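Local coordinates for hypothetical protein PA1234 (PDB 1Z6N) that is of unknown function but belongs to the thioredoxin family, binds magnesium and may act in thiol-disulfide chemistry, at residues D77-L82 with H153-V158. Sequence-based numbering, arbitrary orientation.
Sequences DFAQRL and HAIGDV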
ATOM      1  N   ASP A  77      -2.895  -5.283   1.551  1.00  7.87           N
ATOM      2  CA  ASP A  77      -3.569  -6.026   2.612  1.00  7.96           C
ATOM      3  C   ASP A  77      -3.500  -7.536   2.387  1.00  8.17           C
ATOM      4  O   ASP A  77      -3.292  -8.315   3.332  1.00  8.36           O
ATOM      5  CB  ASP A  77      -5.018  -5.580   2.746  1.00  8.06           C
ATOM      6  CG  ASP A  77      -5.792  -6.451   3.720  1.00  8.38           C
ATOM      7  OD1 ASP A  77      -5.532  -6.331   4.941  1.00  8.66           O
ATOM      8  OD2 ASP A  77      -6.634  -7.255   3.257  1.00 10.07           O
ATOM      9  N   PHE A  78      -3.654  -7.958   1.137  1.00  7.82           N
ATOM     10  CA  PHE A  78      -3.509  -9.379   0.811  1.00  8.07           C
ATOM     11  C   PHE A  78      -2.119  -9.867   1.227  1.00  8.16           C
ATOM     12  O   PHE A  78      -1.988 -10.918   1.857  1.00  8.78           O
ATOM     13  CB  PHE A  78      -3.796  -9.604  -0.665  1.00  8.65           C
ATOM     14  CG  PHE A  78      -3.733 -11.045  -1.094  1.00  9.62           C
ATOM     15  CD1 PHE A  78      -4.579 -12.004  -0.534  1.00 10.86           C
ATOM     16  CD2 PHE A  78      -2.859 -11.433  -2.097  1.00 12.08           C
ATOM     17  CE1 PHE A  78      -4.515 -13.345  -0.957  1.00 12.02           C
ATOM     18  CE2 PHE A  78      -2.801 -12.768  -2.525  1.00 11.56           C
ATOM     19  CZ  PHE A  78      -3.631 -13.710  -1.949  1.00 10.70           C
ATOM     20  N   ALA A  79      -1.091  -9.067   0.938  1.00  7.92           N
ATOM     21  CA  ALA A  79       0.281  -9.413   1.328  1.00  8.25           C
ATOM     22  C   ALA A  79       0.441  -9.524   2.841  1.00  8.13           C
ATOM     23  O   ALA A  79       1.084 -10.447   3.333  1.00  8.72           O
ATOM     24  CB  ALA A  79       1.292  -8.423   0.743  1.00  8.54           C
ATOM     25  N   GLN A  80      -0.169  -8.601   3.593  1.00  7.73           N
ATOM     26  CA  GLN A  80      -0.050  -8.652   5.045  1.00  8.54           C
ATOM     27  C   GLN A  80      -0.797  -9.855   5.642  1.00  8.93           C
ATOM     28  O   GLN A  80      -0.409 -10.385   6.686  1.00  9.55           O
ATOM     29  CB  GLN A  80      -0.508  -7.336   5.672  1.00  8.63           C
ATOM     30  CG  GLN A  80      -1.997  -7.240   5.979  1.00  9.76           C
ATOM     31  CD  GLN A  80      -2.351  -5.948   6.698  1.00  9.86           C
ATOM     32  OE1 GLN A  80      -3.407  -5.318   6.451  1.00 12.49           O
ATOM     33  NE2 GLN A  80      -1.464  -5.523   7.583  1.00  7.29           N
ATOM     34  N   ARG A  81      -1.856 -10.303   4.970  1.00  8.97           N
ATOM     35  CA  ARG A  81      -2.573 -11.486   5.425  1.00  9.68           C
ATOM     36  C   ARG A  81      -1.765 -12.761   5.167  1.00  9.82           C
ATOM     37  O   ARG A  81      -1.827 -13.709   5.952  1.00 10.98           O
ATOM     38  CB  ARG A  81      -3.961 -11.550   4.784  1.00  9.99           C
ATOM     39  CG  ARG A  81      -4.869 -10.467   5.347  1.00 12.02           C
ATOM     40  CD  ARG A  81      -6.300 -10.565   4.851  1.00 15.32           C
ATOM     41  NE  ARG A  81      -6.441 -10.169   3.452  1.00 16.29           N
ATOM     42  CZ  ARG A  81      -6.721 -11.013   2.461  1.00 17.17           C
ATOM     43  NH1 ARG A  81      -6.881 -12.308   2.715  1.00 16.74           N
ATOM     44  NH2 ARG A  81      -6.842 -10.563   1.216  1.00 16.22           N
ATOM     45  N   LEU A  82      -0.990 -12.760   4.084  1.00 10.02           N
ATOM     46  CA  LEU A  82      -0.106 -13.892   3.763  1.00 10.65           C
ATOM     47  C   LEU A  82       1.185 -13.866   4.576  1.00 10.60           C
ATOM     48  O   LEU A  82       1.790 -14.910   4.849  1.00 10.59           O
ATOM     49  CB  LEU A  82       0.242 -13.885   2.277  1.00 11.02           C
ATOM     50  CG  LEU A  82      -0.887 -14.098   1.264  1.00 12.74           C
ATOM     51  CD1 LEU A  82      -0.350 -13.815  -0.125  1.00 14.10           C
ATOM     52  CD2 LEU A  82      -1.491 -15.500   1.333  1.00 14.21           C
ATOM     53  N   HIS A 153       1.873  -6.294  -8.752  1.00 10.19           N
ATOM     54  CA  HIS A 153       2.979  -5.330  -8.889  1.00  9.73           C
ATOM     55  C   HIS A 153       3.094  -4.379  -7.699  1.00  9.44           C
ATOM     56  O   HIS A 153       4.213  -3.942  -7.364  1.00  9.17           O
ATOM     57  CB  HIS A 153       2.847  -4.514 -10.181  1.00  9.97           C
ATOM     58  CG  HIS A 153       2.797  -5.346 -11.423  1.00 10.41           C
ATOM     59  ND1 HIS A 153       1.712  -6.134 -11.744  1.00 10.95           N
ATOM     60  CD2 HIS A 153       3.686  -5.498 -12.433  1.00 10.88           C
ATOM     61  CE1 HIS A 153       1.940  -6.745 -12.893  1.00 10.76           C
ATOM     62  NE2 HIS A 153       3.129  -6.372 -13.336  1.00 11.37           N
ATOM     63  N   ALA A 154       1.965  -4.051  -7.066  1.00  8.55           N
ATOM     64  CA  ALA A 154       2.010  -3.212  -5.873  1.00  8.10           C
ATOM     65  C   ALA A 154       2.789  -3.954  -4.784  1.00  8.19           C
ATOM     66  O   ALA A 154       3.633  -3.364  -4.095  1.00  8.43           O
ATOM     67  CB  ALA A 154       0.585  -2.873  -5.395  1.00  7.96           C
ATOM     68  N   ILE A 155       2.521  -5.252  -4.656  1.00  8.08           N
ATOM     69  CA  ILE A 155       3.219  -6.099  -3.695  1.00  8.06           C
ATOM     70  C   ILE A 155       4.703  -6.192  -4.036  1.00  7.76           C
ATOM     71  O   ILE A 155       5.558  -6.028  -3.155  1.00  8.34           O
ATOM     72  CB  ILE A 155       2.599  -7.512  -3.618  1.00  7.93           C
ATOM     73  CG1 ILE A 155       1.125  -7.429  -3.163  1.00  7.76           C
ATOM     74  CG2 ILE A 155       3.405  -8.402  -2.677  1.00  8.77           C
ATOM     75  CD1 ILE A 155       0.356  -8.758  -3.307  1.00  8.37           C
ATOM     76  N   GLY A 156       5.001  -6.454  -5.313  1.00  7.38           N
ATOM     77  CA  GLY A 156       6.394  -6.558  -5.790  1.00  7.40           C
ATOM     78  C   GLY A 156       7.191  -5.291  -5.531  1.00  7.68           C
ATOM     79  O   GLY A 156       8.347  -5.359  -5.106  1.00  7.90           O
ATOM     80  N   ASP A 157       6.578  -4.132  -5.775  1.00  7.11           N
ATOM     81  CA  ASP A 157       7.280  -2.866  -5.553  1.00  6.93           C
ATOM     82  C   ASP A 157       7.662  -2.710  -4.076  1.00  6.85           C
ATOM     83  O   ASP A 157       8.779  -2.286  -3.747  1.00  6.85           O
ATOM     84  CB  ASP A 157       6.431  -1.659  -5.964  1.00  7.26           C
ATOM     85  CG  ASP A 157       6.328  -1.466  -7.474  1.00  7.78           C
ATOM     86  OD1 ASP A 157       6.784  -2.337  -8.270  1.00  8.42           O
ATOM     87  OD2 ASP A 157       5.764  -0.410  -7.849  1.00  8.09           O
ATOM     88  N   VAL A 158       6.722  -3.008  -3.178  1.00  7.31           N
ATOM     89  CA  VAL A 158       6.996  -2.877  -1.741  1.00  8.45           C
ATOM     90  C   VAL A 158       8.043  -3.901  -1.305  1.00  9.01           C
ATOM     91  O   VAL A 158       8.950  -3.572  -0.533  1.00  8.97           O
ATOM     92  CB  VAL A 158       5.701  -2.991  -0.912  1.00  8.84           C
ATOM     93  CG1 VAL A 158       6.009  -3.191   0.566  1.00  8.87           C
ATOM     94  CG2 VAL A 158       4.859  -1.731  -1.129  1.00  9.14           C
TER
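Ile-155 of one helix meets Ala-79 and Phe-78 of another, and apolar packing alone joins them. The methyl CB of Ala-79 sits at the fork where Ile-155 branches at CB. It lies 4.0 Å from Ile-155 CG2 and equally close to Ile-155 CG1, so both branches share the one methyl. The isoleucine torsion explains this: CG2 stands anti to the backbone N, and CG1 stands beside that N (chi1 -61°). The extended second torsion (chi2 169°) then places CD1 beside the phenylalanine. There Ile-155 CD1 reaches the edge of the Phe-78 ring, close to its plane, at 4.4 Å from Phe-78 CD2. That touch is looser than the one on Ala-79. The helices come near here, with Ala-79 CA 6.7 Å from Ile-155 CA, as fits a small residue at this point.

One face of the Phe-78 ring is packed by Leu-82, one turn on, whose CD1 stands 3.6 Å over the ring, nearer its rim than its centre. Arg-81 CZ lies at the edge of the Phe-78 ring, level with its plane. Arg-81 is itself held by Asp-77: Arg-81 NE donates to Asp-77 OD2 at 2.9 Å in a salt bridge. The aspartate oxygen is approached from above the carboxylate plane, while it lies near the guanidinium plane. Arg-81 NH2 makes a second salt bridge with Glu-37 of helix 23-39, which should help fix the arginine. Leu-49 packs on Ala-79 and Leu-45 on Ile-155, both from helix 43-50.

The contact joins the end of helix 67-82 to the C-terminal helix 151-164. Helix 67-82 follows strand 56-61 and leads to the parallel strand 86-91, the beta-alpha-beta crossover of a thioredoxin-like alpha-beta-alpha sandwich.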